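Local coordinates for aminotransferase, class III (Thermomicrobium roseum, PDB 6IO1), which transfers amino groups as a thermostable (S)-enantioselective omega-transaminase of the class-III family, with pyridoxal 5'-phosphate as its cofactor, at residues V83-T88 against G321-G326; I98-R103 against A332-N337; L112-F117 against V303-A308; W136-Q141 against E309-A314. All coordinates share one frame; numbering follows the deposited sequence.

Contact 1: V83-T88 against G321-G326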
loop_
_atom_site.group_PDB
_atom_site.type_symbol
_atom_site.label_atom_id
_atom_site.label_comp_id
_atom_site.label_asym_id
_atom_site.label_seq_id
_atom_site.Cartn_x
_atom_site.Cartn_y
_atom_site.Cartn_z
ATOM N N VAL B 83 -2.670 -10.226 -19.591
ATOM C CA VAL B 83 -1.465 -10.029 -18.792
ATOM C C VAL B 83 -1.894 -9.467 -17.440
ATOM O O VAL B 83 -2.632 -8.478 -17.363
ATOM C CB VAL B 83 -0.451 -9.105 -19.500
ATOM C CG1 VAL B 83 -1.045 -7.719 -19.780
ATOM C CG2 VAL B 83 0.824 -8.992 -18.684
ATOM N N ALA B 84 -1.425 -10.084 -16.359
ATOM C CA ALA B 84 -1.894 -9.700 -15.033
ATOM C C ALA B 84 -1.061 -8.584 -14.424
ATOM O O ALA B 84 -1.611 -7.685 -13.778
ATOM C CB ALA B 84 -1.907 -10.913 -14.099
ATOM N N PHE B 85 0.258 -8.617 -14.602
ATOM C CA PHE B 85 1.119 -7.605 -14.005
ATOM C C PHE B 85 2.123 -7.116 -15.033
ATOM O O PHE B 85 2.914 -7.901 -15.563
ATOM C CB PHE B 85 1.851 -8.131 -12.770
ATOM C CG PHE B 85 2.682 -7.084 -12.084
ATOM C CD1 PHE B 85 2.082 -5.956 -11.549
ATOM C CD2 PHE B 85 4.058 -7.211 -11.995
ATOM C CE1 PHE B 85 2.835 -4.981 -10.926
ATOM C CE2 PHE B 85 4.819 -6.237 -11.370
ATOM C CZ PHE B 85 4.204 -5.121 -10.835
ATOM N N VAL B 86 2.079 -5.817 -15.304
ATOM C CA VAL B 86 3.127 -5.109 -16.028
ATOM C C VAL B 86 3.530 -3.955 -15.122
ATOM O O VAL B 86 2.666 -3.166 -14.714
ATOM C CB VAL B 86 2.651 -4.609 -17.400
ATOM C CG1 VAL B 86 3.710 -3.722 -18.035
ATOM C CG2 VAL B 86 2.321 -5.776 -18.309
ATOM N N PRO B 87 4.801 -3.817 -14.767
ATOM C CA PRO B 87 5.187 -2.722 -13.878
ATOM C C PRO B 87 5.132 -1.391 -14.607
ATOM O O PRO B 87 5.211 -1.314 -15.835
ATOM C CB PRO B 87 6.627 -3.068 -13.469
ATOM C CG PRO B 87 6.928 -4.412 -14.085
ATOM C CD PRO B 87 5.960 -4.611 -15.202
ATOM N N THR B 88 4.969 -0.332 -13.824
ATOM C CA THR B 88 5.125 1.020 -14.329
ATOM C C THR B 88 6.518 1.558 -14.042
ATOM O O THR B 88 6.821 2.700 -14.401
ATOM C CB THR B 88 4.056 1.944 -13.740
ATOM O OG1 THR B 88 4.059 1.839 -12.313
ATOM C CG2 THR B 88 2.681 1.554 -14.268
ATOM N N GLY B 321 8.409 4.887 -5.669
ATOM C CA GLY B 321 7.401 4.045 -6.281
ATOM C C GLY B 321 7.049 2.811 -5.480
ATOM O O GLY B 321 7.918 2.185 -4.868
ATOM N N PHE B 322 5.777 2.432 -5.508
ATOM C CA PHE B 322 5.319 1.193 -4.902
ATOM C C PHE B 322 5.216 0.124 -5.981
ATOM O O PHE B 322 4.915 0.419 -7.140
ATOM C CB PHE B 322 3.969 1.385 -4.204
ATOM C CG PHE B 322 4.013 2.345 -3.047
ATOM C CD1 PHE B 322 4.350 1.909 -1.776
ATOM C CD2 PHE B 322 3.716 3.687 -3.231
ATOM C CE1 PHE B 322 4.389 2.791 -0.711
ATOM C CE2 PHE B 322 3.755 4.575 -2.171
ATOM C CZ PHE B 322 4.090 4.125 -0.909
ATOM N N THR B 323 5.479 -1.125 -5.585
ATOM C CA THR B 323 5.641 -2.207 -6.556
ATOM C C THR B 323 4.434 -2.331 -7.481
ATOM O O THR B 323 4.590 -2.500 -8.696
ATOM C CB THR B 323 5.888 -3.527 -5.827
ATOM O OG1 THR B 323 7.179 -3.498 -5.203
ATOM C CG2 THR B 323 5.823 -4.698 -6.797
ATOM N N TYR B 324 3.226 -2.232 -6.932
ATOM C CA TYR B 324 2.011 -2.485 -7.691
ATOM C C TYR B 324 1.413 -1.221 -8.296
ATOM O O TYR B 324 0.225 -1.208 -8.637
ATOM C CB TYR B 324 0.993 -3.210 -6.809
ATOM C CG TYR B 324 1.365 -4.660 -6.620
ATOM C CD1 TYR B 324 1.580 -5.480 -7.719
ATOM C CD2 TYR B 324 1.538 -5.201 -5.353
ATOM C CE1 TYR B 324 1.934 -6.803 -7.566
ATOM C CE2 TYR B 324 1.892 -6.527 -5.189
ATOM C CZ TYR B 324 2.089 -7.322 -6.300
ATOM O OH TYR B 324 2.440 -8.642 -6.152
ATOM N N SER B 325 2.208 -0.160 -8.417
ATOM C CA SER B 325 1.747 1.076 -9.036
ATOM C C SER B 325 1.276 0.816 -10.461
ATOM O O SER B 325 2.034 0.308 -11.293
ATOM C CB SER B 325 2.876 2.106 -9.031
ATOM O OG SER B 325 2.604 3.165 -9.931
ATOM N N GLY B 326 0.022 1.164 -10.743
ATOM C CA GLY B 326 -0.505 0.993 -12.083
ATOM C C GLY B 326 -0.809 -0.437 -12.463
ATOM O O GLY B 326 -0.647 -0.806 -13.630
HETATM O O HOH W 1 1.063 -1.248 -15.997
HETATM O O HOH W 2 4.589 -0.958 -10.978
#
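The chain from Phe85 to Thr88 runs almost perpendicular to that from Thr323 to Gly326, 87° between their end-to-end directions, and the backbones are nearest at Thr88 and Gly326, whose CA atoms lie 6.1 Å apart. Both are loops without helix or strand, but the second folds into a type I beta turn from Phe322 to Ser325, closed by a Ser325 N to Phe322 O bond. Tyr324 in this turn points a ring edge at the face of Phe85, an offset edge-to-face pair with planes at 76° and Tyr324 CD1 3.5 Å from Phe85 CE1. Because Phe85 holds CG anti to its own N (chi1 -176°), its ring reaches into the turn and sets CZ 3.4 Å from Thr323 O, which lies in the ring plane. Asn62 of the second subunit packs on both aromatic residues. Thr323 OG1 is hydrogen-bonded to Lys289 of the second subunit, a PMP-pocket residue, so the turn lies at the dimer interface. Past the rings the contact becomes polar and hydrated. Water 1 donates to Val86 O and Gly326 O, whereas water 2 accepts from Thr88 N and donates to Thr323 O and Ser325 O. A direct hydrogen bond completes the contact: Thr88 OG1 donates to Ser325 O over 2.7 Å, from well above the carbonyl plane.

Contact 2: I98-R103 against A332-N337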
loop_
_atom_site.group_PDB
_atom_site.type_symbol
_atom_site.label_atom_id
_atom_site.label_comp_id
_atom_site.label_asym_id
_atom_site.label_seq_id
_atom_site.Cartn_x
_atom_site.Cartn_y
_atom_site.Cartn_z
ATOM N N ILE B 98 -2.381 3.354 -18.914
ATOM C CA ILE B 98 -2.281 4.570 -19.719
ATOM C C ILE B 98 -3.666 5.158 -19.971
ATOM O O ILE B 98 -3.884 6.374 -19.837
ATOM C CB ILE B 98 -1.546 4.265 -21.037
ATOM C CG1 ILE B 98 -0.117 3.794 -20.758
ATOM C CG2 ILE B 98 -1.541 5.476 -21.938
ATOM C CD1 ILE B 98 0.610 3.290 -21.987
ATOM N N GLU B 99 -4.620 4.303 -20.350
ATOM C CA GLU B 99 -5.972 4.781 -20.616
ATOM C C GLU B 99 -6.610 5.358 -19.358
ATOM O O GLU B 99 -7.307 6.378 -19.422
ATOM C CB GLU B 99 -6.828 3.653 -21.193
ATOM C CG GLU B 99 -6.350 3.136 -22.546
ATOM C CD GLU B 99 -6.642 4.088 -23.696
ATOM O OE1 GLU B 99 -7.132 5.211 -23.450
ATOM O OE2 GLU B 99 -6.380 3.709 -24.857
ATOM N N LEU B 100 -6.383 4.723 -18.205
ATOM C CA LEU B 100 -6.916 5.256 -16.957
ATOM C C LEU B 100 -6.306 6.611 -16.635
ATOM O O LEU B 100 -7.005 7.516 -16.167
ATOM C CB LEU B 100 -6.672 4.274 -15.812
ATOM C CG LEU B 100 -7.237 4.714 -14.460
ATOM C CD1 LEU B 100 -8.754 4.825 -14.522
ATOM C CD2 LEU B 100 -6.810 3.762 -13.354
ATOM N N ALA B 101 -5.002 6.772 -16.874
ATOM C CA ALA B 101 -4.368 8.063 -16.620
ATOM C C ALA B 101 -4.976 9.157 -17.491
ATOM O O ALA B 101 -5.297 10.247 -16.999
ATOM C CB ALA B 101 -2.861 7.964 -16.853
ATOM N N ALA B 102 -5.163 8.877 -18.785
ATOM C CA ALA B 102 -5.767 9.875 -19.668
ATOM C C ALA B 102 -7.203 10.192 -19.252
ATOM O O ALA B 102 -7.617 11.363 -19.226
ATOM C CB ALA B 102 -5.720 9.389 -21.117
ATOM N N ARG B 103 -7.977 9.157 -18.918
ATOM C CA ARG B 103 -9.364 9.366 -18.522
ATOM C C ARG B 103 -9.455 10.194 -17.247
ATOM O O ARG B 103 -10.318 11.071 -17.129
ATOM C CB ARG B 103 -10.058 8.020 -18.339
ATOM C CG ARG B 103 -11.564 8.103 -18.260
ATOM C CD ARG B 103 -12.173 6.732 -18.455
ATOM N NE ARG B 103 -13.622 6.790 -18.596
ATOM C CZ ARG B 103 -14.406 5.718 -18.617
ATOM N NH1 ARG B 103 -13.879 4.509 -18.484
ATOM N NH2 ARG B 103 -15.717 5.855 -18.752
ATOM N N ALA B 332 -7.853 -1.791 -15.302
ATOM C CA ALA B 332 -8.957 -2.228 -16.154
ATOM C C ALA B 332 -10.274 -2.251 -15.383
ATOM O O ALA B 332 -11.314 -1.791 -15.885
ATOM C CB ALA B 332 -8.654 -3.606 -16.743
ATOM N N VAL B 333 -10.248 -2.784 -14.159
ATOM C CA VAL B 333 -11.446 -2.783 -13.326
ATOM C C VAL B 333 -11.884 -1.354 -13.038
ATOM O O VAL B 333 -13.082 -1.054 -12.996
ATOM C CB VAL B 333 -11.197 -3.581 -12.031
ATOM C CG1 VAL B 333 -12.333 -3.368 -11.042
ATOM C CG2 VAL B 333 -11.036 -5.059 -12.346
ATOM N N ALA B 334 -10.922 -0.450 -12.839
ATOM C CA ALA B 334 -11.249 0.955 -12.617
ATOM C C ALA B 334 -11.920 1.567 -13.838
ATOM O O ALA B 334 -12.856 2.360 -13.705
ATOM C CB ALA B 334 -9.989 1.740 -12.259
ATOM N N LEU B 335 -11.438 1.231 -15.035
ATOM C CA LEU B 335 -12.060 1.745 -16.252
ATOM C C LEU B 335 -13.505 1.273 -16.366
ATOM O O LEU B 335 -14.405 2.065 -16.675
ATOM C CB LEU B 335 -11.255 1.314 -17.478
ATOM C CG LEU B 335 -9.880 1.960 -17.660
ATOM C CD1 LEU B 335 -9.129 1.308 -18.811
ATOM C CD2 LEU B 335 -10.013 3.459 -17.884
ATOM N N ARG B 336 -13.749 -0.013 -16.099
ATOM C CA ARG B 336 -15.121 -0.519 -16.152
ATOM C C ARG B 336 -15.995 0.124 -15.074
ATOM O O ARG B 336 -17.159 0.479 -15.324
ATOM C CB ARG B 336 -15.121 -2.040 -16.009
ATOM C CG ARG B 336 -16.296 -2.726 -16.681
ATOM C CD ARG B 336 -16.179 -2.662 -18.193
ATOM N NE ARG B 336 -17.372 -3.185 -18.850
ATOM C CZ ARG B 336 -18.451 -2.460 -19.122
ATOM N NH1 ARG B 336 -18.476 -1.168 -18.824
ATOM N NH2 ARG B 336 -19.496 -3.018 -19.718
ATOM N N ASN B 337 -15.447 0.277 -13.867
ATOM C CA ASN B 337 -16.174 0.915 -12.777
ATOM C C ASN B 337 -16.530 2.352 -13.124
ATOM O O ASN B 337 -17.627 2.820 -12.806
ATOM C CB ASN B 337 -15.338 0.855 -11.498
ATOM C CG ASN B 337 -16.038 1.483 -10.313
ATOM O OD1 ASN B 337 -17.056 0.980 -9.842
ATOM N ND2 ASN B 337 -15.490 2.586 -9.821
#
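Leu335 and Leu100 form the apolar centre where the helical segments 98-103 and 332-337 cross at 41°, their axes approaching to 9.5 Å. The Leu335 branches divide: CD2 settles 3.7 Å from Leu100 CA and 3.8 Å from Leu100 CD1, while CD1 reaches the aliphatic base of Glu99. On the more buried side, with CG anti to the backbone N (chi1 -178°), Leu100 leans toward the partner helix, and Ala334 CB lies against both its methyls, at 3.9 Å from Leu100 CD2. Polar contacts lie at the less buried margin. Arg103 extends fully across Leu335, its CD passing 4.0 Å from Leu335 CD2, and NH1 then makes a weak, strongly bent hydrogen bond of 3.1 Å to Leu335 O. The main anchor of that guanidinium is a salt bridge to Asp339, on the same helix as Leu335. Glu99 bends its carboxylate away from this contact toward Lys14 of the second subunit. Helix 95-107 is thus held between helix 328-344, strand 112-118, whose Phe117 packs on Leu100, and the second subunit, while helix 328-344 rests in turn on helix 70-82 through Val333.

Contact 3: L112-F117 against V303-A308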
loop_
_atom_site.group_PDB
_atom_site.type_symbol
_atom_site.label_atom_id
_atom_site.label_comp_id
_atom_site.label_asym_id
_atom_site.label_seq_id
_atom_site.Cartn_x
_atom_site.Cartn_y
_atom_site.Cartn_z
ATOM N N LEU B 112 -4.960 19.217 -13.598
ATOM C CA LEU B 112 -4.668 17.992 -12.853
ATOM C C LEU B 112 -4.638 16.857 -13.868
ATOM O O LEU B 112 -5.601 16.110 -14.056
ATOM C CB LEU B 112 -5.705 17.749 -11.764
ATOM C CG LEU B 112 -5.637 18.627 -10.515
ATOM C CD1 LEU B 112 -6.875 18.416 -9.662
ATOM C CD2 LEU B 112 -4.378 18.330 -9.718
ATOM N N ASP B 113 -3.496 16.736 -14.542
ATOM C CA ASP B 113 -3.389 15.865 -15.698
ATOM C C ASP B 113 -2.295 14.813 -15.609
ATOM O O ASP B 113 -2.142 14.043 -16.563
ATOM C CB ASP B 113 -3.164 16.699 -16.969
ATOM C CG ASP B 113 -4.399 17.472 -17.392
ATOM O OD1 ASP B 113 -5.504 17.141 -16.917
ATOM O OD2 ASP B 113 -4.262 18.411 -18.205
ATOM N N HIS B 114 -1.528 14.731 -14.520
ATOM C CA HIS B 114 -0.454 13.745 -14.466
ATOM C C HIS B 114 -0.643 12.842 -13.257
ATOM O O HIS B 114 -0.838 13.327 -12.145
ATOM C CB HIS B 114 0.900 14.448 -14.449
ATOM C CG HIS B 114 1.076 15.411 -15.583
ATOM N ND1 HIS B 114 1.819 15.114 -16.705
ATOM C CD2 HIS B 114 0.586 16.658 -15.776
ATOM C CE1 HIS B 114 1.790 16.142 -17.535
ATOM N NE2 HIS B 114 1.048 17.092 -16.995
ATOM N N PHE B 115 -0.579 11.529 -13.465
ATOM C CA PHE B 115 -0.992 10.596 -12.426
ATOM C C PHE B 115 0.046 9.509 -12.194
ATOM O O PHE B 115 0.662 9.003 -13.137
ATOM C CB PHE B 115 -2.339 9.954 -12.782
ATOM C CG PHE B 115 -3.453 10.945 -12.941
ATOM C CD1 PHE B 115 -3.675 11.568 -14.157
ATOM C CD2 PHE B 115 -4.272 11.262 -11.873
ATOM C CE1 PHE B 115 -4.694 12.487 -14.302
ATOM C CE2 PHE B 115 -5.293 12.180 -12.011
ATOM C CZ PHE B 115 -5.506 12.793 -13.229
ATOM N N GLN B 116 0.230 9.162 -10.920
ATOM C CA GLN B 116 0.982 7.981 -10.514
ATOM C C GLN B 116 0.096 7.140 -9.610
ATOM O O GLN B 116 -0.444 7.648 -8.623
ATOM C CB GLN B 116 2.280 8.336 -9.786
ATOM C CG GLN B 116 3.131 7.110 -9.472
ATOM C CD GLN B 116 4.395 7.443 -8.707
ATOM O OE1 GLN B 116 4.493 7.187 -7.507
ATOM N NE2 GLN B 116 5.373 8.013 -9.399
ATOM N N PHE B 117 -0.045 5.864 -9.937
ATOM C CA PHE B 117 -0.983 5.013 -9.225
ATOM C C PHE B 117 -0.319 4.290 -8.056
ATOM O O PHE B 117 0.906 4.176 -7.968
ATOM C CB PHE B 117 -1.620 4.019 -10.192
ATOM C CG PHE B 117 -2.412 4.680 -11.282
ATOM C CD1 PHE B 117 -3.622 5.291 -10.998
ATOM C CD2 PHE B 117 -1.934 4.719 -12.582
ATOM C CE1 PHE B 117 -4.350 5.914 -11.991
ATOM C CE2 PHE B 117 -2.660 5.341 -13.581
ATOM C CZ PHE B 117 -3.870 5.939 -13.285
ATOM N N VAL B 303 -1.348 15.222 -10.181
ATOM C CA VAL B 303 -0.640 16.477 -10.009
ATOM C C VAL B 303 -0.885 17.363 -11.221
ATOM O O VAL B 303 -1.189 16.900 -12.336
ATOM C CB VAL B 303 0.874 16.277 -9.776
ATOM C CG1 VAL B 303 1.116 15.320 -8.618
ATOM C CG2 VAL B 303 1.553 15.783 -11.043
ATOM N N SER B 304 -0.749 18.662 -10.966
ATOM C CA SER B 304 -0.914 19.716 -11.944
ATOM C C SER B 304 0.222 19.691 -12.957
ATOM O O SER B 304 1.272 19.076 -12.748
ATOM C CB SER B 304 -0.961 21.079 -11.253
ATOM O OG SER B 304 0.296 21.399 -10.679
ATOM N N ASP B 305 -0.008 20.378 -14.076
ATOM C CA ASP B 305 0.996 20.433 -15.132
ATOM C C ASP B 305 2.282 21.097 -14.656
ATOM O O ASP B 305 3.371 20.724 -15.104
ATOM C CB ASP B 305 0.432 21.166 -16.347
ATOM C CG ASP B 305 1.201 20.863 -17.609
ATOM O OD1 ASP B 305 1.151 19.705 -18.071
ATOM O OD2 ASP B 305 1.862 21.782 -18.137
ATOM N N GLU B 306 2.182 22.085 -13.766
ATOM C CA GLU B 306 3.375 22.764 -13.268
ATOM C C GLU B 306 4.255 21.821 -12.452
ATOM O O GLU B 306 5.474 21.751 -12.658
ATOM C CB GLU B 306 2.965 23.981 -12.436
ATOM C CG GLU B 306 3.947 24.364 -11.340
ATOM C CD GLU B 306 5.199 25.023 -11.880
ATOM O OE1 GLU B 306 5.190 25.456 -13.051
ATOM O OE2 GLU B 306 6.192 25.113 -11.128
ATOM N N ILE B 307 3.648 21.081 -11.520
ATOM C CA ILE B 307 4.405 20.147 -10.688
ATOM C C ILE B 307 5.035 19.060 -11.551
ATOM O O ILE B 307 6.207 18.699 -11.375
ATOM C CB ILE B 307 3.501 19.550 -9.595
ATOM C CG1 ILE B 307 3.145 20.619 -8.560
ATOM C CG2 ILE B 307 4.172 18.357 -8.930
ATOM C CD1 ILE B 307 2.196 20.137 -7.490
ATOM N N ALA B 308 4.259 18.514 -12.488
ATOM C CA ALA B 308 4.777 17.471 -13.367
ATOM C C ALA B 308 5.912 17.992 -14.237
ATOM O O ALA B 308 6.894 17.281 -14.474
ATOM C CB ALA B 308 3.654 16.912 -14.234
#
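His114 is the centre of the tight part of this contact, where strand 112-118 lies antiparallel to the end of strand 299-304. It pairs with Val303 through two well-formed bonds: Val303 N gives to His114 O at 2.8 Å, and His114 N gives to Val303 O at 3.1 Å. With CG anti to the carbonyl carbon (chi1 -54°), the imidazole swings over the start of helix 305-312, and Ala308 CB sits 3.4 Å from its centroid in a CH-pi contact over one face. At the edge, His114 NE2 donates to Asp305 OD1 over 2.8 Å. OD1 lies close to the ring plane and is met on its anti side, somewhat out of the carboxylate plane, the two flat groups turned 38° apart. Ring rotation is fixed by a methyl over one face and a carboxylate at the edge, and the negative charge probably polarises the imidazole. Before His114 the pairing weakens: Asp113 N also reaches Val303 O, but weakly, at 3.2 Å, so Asp113 and His114 together oppose Val303 as a classic beta bulge. Partly exposed Asp113 and Ser304 mark this looser margin; Ser304, the helix N-cap, receives a long, weak bond from Ile307 N. Asp305, though partly exposed, is tied to the histidine. The contact joins the outermost strand within this chain of the large domain's mixed sheet to its neighbour, as in fold-type I aminotransferases. Strand 284-287 flanks strand 299-304 on its other side, helix 95-107 packs on Phe115, helix 121-138 meets Ile307, and Phe115 makes backbone hydrogen bonds to the second subunit.

Contact 4: W136-Q141 against E309-A314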
loop_
_atom_site.group_PDB
_atom_site.type_symbol
_atom_site.label_atom_id
_atom_site.label_comp_id
_atom_site.label_asym_id
_atom_site.label_seq_id
_atom_site.Cartn_x
_atom_site.Cartn_y
_atom_site.Cartn_z
ATOM N N TRP B 136 9.592 21.051 -4.124
ATOM C CA TRP B 136 10.298 22.195 -3.552
ATOM C C TRP B 136 11.811 21.988 -3.575
ATOM O O TRP B 136 12.572 22.945 -3.755
ATOM C CB TRP B 136 9.797 22.479 -2.140
ATOM C CG TRP B 136 8.427 23.083 -2.142
ATOM C CD1 TRP B 136 7.310 22.575 -1.552
ATOM C CD2 TRP B 136 8.022 24.301 -2.787
ATOM N NE1 TRP B 136 6.237 23.402 -1.777
ATOM C CE2 TRP B 136 6.647 24.468 -2.533
ATOM C CE3 TRP B 136 8.690 25.267 -3.549
ATOM C CZ2 TRP B 136 5.926 25.560 -3.013
ATOM C CZ3 TRP B 136 7.971 26.350 -4.025
ATOM C CH2 TRP B 136 6.605 26.487 -3.755
ATOM N N TRP B 137 12.264 20.744 -3.391
ATOM C CA TRP B 137 13.694 20.451 -3.472
ATOM C C TRP B 137 14.245 20.759 -4.860
ATOM O O TRP B 137 15.330 21.337 -4.992
ATOM C CB TRP B 137 13.940 18.986 -3.104
ATOM C CG TRP B 137 15.388 18.584 -3.033
ATOM C CD1 TRP B 137 16.252 18.813 -2.002
ATOM C CD2 TRP B 137 16.129 17.862 -4.025
ATOM N NE1 TRP B 137 17.488 18.288 -2.295
ATOM C CE2 TRP B 137 17.439 17.699 -3.531
ATOM C CE3 TRP B 137 15.814 17.344 -5.285
ATOM C CZ2 TRP B 137 18.432 17.039 -4.252
ATOM C CZ3 TRP B 137 16.802 16.689 -6.000
ATOM C CH2 TRP B 137 18.095 16.542 -5.482
ATOM N N LEU B 138 13.509 20.376 -5.906
ATOM C CA LEU B 138 13.936 20.667 -7.271
ATOM C C LEU B 138 13.943 22.163 -7.551
ATOM O O LEU B 138 14.705 22.632 -8.405
ATOM C CB LEU B 138 13.026 19.948 -8.267
ATOM C CG LEU B 138 13.207 18.434 -8.396
ATOM C CD1 LEU B 138 12.106 17.843 -9.258
ATOM C CD2 LEU B 138 14.574 18.101 -8.970
ATOM N N LYS B 139 13.107 22.926 -6.851
ATOM C CA LYS B 139 13.037 24.369 -7.030
ATOM C C LYS B 139 14.126 25.112 -6.270
ATOM O O LYS B 139 14.144 26.348 -6.297
ATOM C CB LYS B 139 11.666 24.888 -6.590
ATOM C CG LYS B 139 10.509 24.437 -7.468
ATOM C CD LYS B 139 10.572 25.074 -8.844
ATOM C CE LYS B 139 9.196 25.106 -9.491
ATOM N NZ LYS B 139 9.276 25.363 -10.955
ATOM N N GLY B 140 15.025 24.398 -5.598
ATOM C CA GLY B 140 16.061 25.043 -4.820
ATOM C C GLY B 140 15.624 25.502 -3.450
ATOM O O GLY B 140 16.227 26.428 -2.899
ATOM N N GLN B 141 14.593 24.883 -2.881
ATOM C CA GLN B 141 14.088 25.225 -1.551
ATOM C C GLN B 141 14.058 23.965 -0.691
ATOM O O GLN B 141 12.984 23.447 -0.362
ATOM C CB GLN B 141 12.704 25.868 -1.644
ATOM C CG GLN B 141 12.692 27.203 -2.371
ATOM C CD GLN B 141 11.312 27.828 -2.430
ATOM O OE1 GLN B 141 10.646 27.986 -1.407
ATOM N NE2 GLN B 141 10.877 28.190 -3.632
ATOM N N GLU B 309 5.784 19.218 -14.748
ATOM C CA GLU B 309 6.851 19.805 -15.550
ATOM C C GLU B 309 8.118 19.979 -14.726
ATOM O O GLU B 309 9.226 19.691 -15.199
ATOM C CB GLU B 309 6.391 21.147 -16.121
ATOM C CG GLU B 309 7.346 21.768 -17.122
ATOM C CD GLU B 309 7.194 21.181 -18.508
ATOM O OE1 GLU B 309 6.127 20.597 -18.795
ATOM O OE2 GLU B 309 8.141 21.304 -19.313
ATOM N N THR B 310 7.972 20.434 -13.478
ATOM C CA THR B 310 9.128 20.568 -12.598
ATOM C C THR B 310 9.793 19.217 -12.366
ATOM O O THR B 310 11.022 19.094 -12.444
ATOM C CB THR B 310 8.708 21.198 -11.269
ATOM O OG1 THR B 310 8.245 22.535 -11.496
ATOM C CG2 THR B 310 9.882 21.232 -10.300
ATOM N N LEU B 311 8.991 18.187 -12.083
ATOM C CA LEU B 311 9.546 16.854 -11.862
ATOM C C LEU B 311 10.252 16.331 -13.108
ATOM O O LEU B 311 11.343 15.756 -13.018
ATOM C CB LEU B 311 8.445 15.885 -11.430
ATOM C CG LEU B 311 7.710 16.113 -10.105
ATOM C CD1 LEU B 311 7.268 14.782 -9.514
ATOM C CD2 LEU B 311 8.562 16.886 -9.107
ATOM N N ALA B 312 9.645 16.519 -14.281
ATOM C CA ALA B 312 10.196 16.014 -15.531
ATOM C C ALA B 312 11.330 16.872 -16.076
ATOM O O ALA B 312 11.940 16.491 -17.082
ATOM C CB ALA B 312 9.090 15.899 -16.583
ATOM N N SER B 313 11.628 18.009 -15.449
ATOM C CA SER B 313 12.737 18.836 -15.905
ATOM C C SER B 313 14.092 18.336 -15.417
ATOM O O SER B 313 15.121 18.820 -15.901
ATOM C CB SER B 313 12.535 20.285 -15.455
ATOM O OG SER B 313 12.844 20.440 -14.081
ATOM N N ALA B 314 14.119 17.389 -14.481
ATOM C CA ALA B 314 15.368 16.869 -13.941
ATOM C C ALA B 314 15.781 15.609 -14.694
ATOM O O ALA B 314 15.005 14.651 -14.789
ATOM C CB ALA B 314 15.226 16.572 -12.448
#
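Leu138, the last residue of helix 121-138, points toward the end of helix 305-312 and supplies most of the apolar contact. Its CB faces Thr310 CG2, and its two methyls then part. CD1 rests 3.6 Å from Thr310 O and 3.7 Å from Leu311 CD2, the two leucine side chains crossing at about a right angle; CD2 instead meets Ala314 CB at 3.9 Å, beyond the helix end. Leu311 also packs on Leu26 of the second subunit. The carbonyl of Thr310 that CD1 touches is also gripped from within its own segment: Ser313 OG, at 2.8 Å, and Ser313 N both donate to Thr310 O from the same face of its plane, in the turn that leads to Ala314. Next, Lys139, bent at chi2 (-69°), carries its CE across Thr310, the two side chains at about a right angle, and its NZ donates to Thr310 OG1 at 3.1 Å. That hydroxyl is held a second time by Glu306 O, one turn earlier, and the ammonium has a salt bridge to the carboxylate of Glu306, so lysine, threonine and glutamate form a small polar cluster beside the leucine packing, with Lys139 exposed. Gly140 then leaves the helix with a positive phi of 82°. Gln141 N returns to Trp136 O at 2.9 Å, and Gly140 N bonds to Trp137 O. The arrangement is a helix C-terminus closed by a Schellman motif and docked, through its last leucine, against the C-terminal turn of a second helix.

How the contacts relate
Contact 1 is the most buried and the most hydrated, a pairing of two loops of one chain at the dimer interface, whereas contact 4 lies farthest from the chain centre and combines leucine packing with a lysine at its exposed side. Contacts 2 and 3 are partly buried: one joins helices through aliphatic side chains, the other joins two strands and the start of helix 305-312 through backbone bonds and a histidine-carboxylate pair. Contacts 3 and 4 share helix 305-312 and are bridged by Glu306 and Lys139. Strand 112-118 connects contact 3 to two others, since it also packs on helix 95-107 of contact 2 and the carbonyl of its Phe117 accepts from Ser325 OG of contact 1. All four contacts also touch the second subunit.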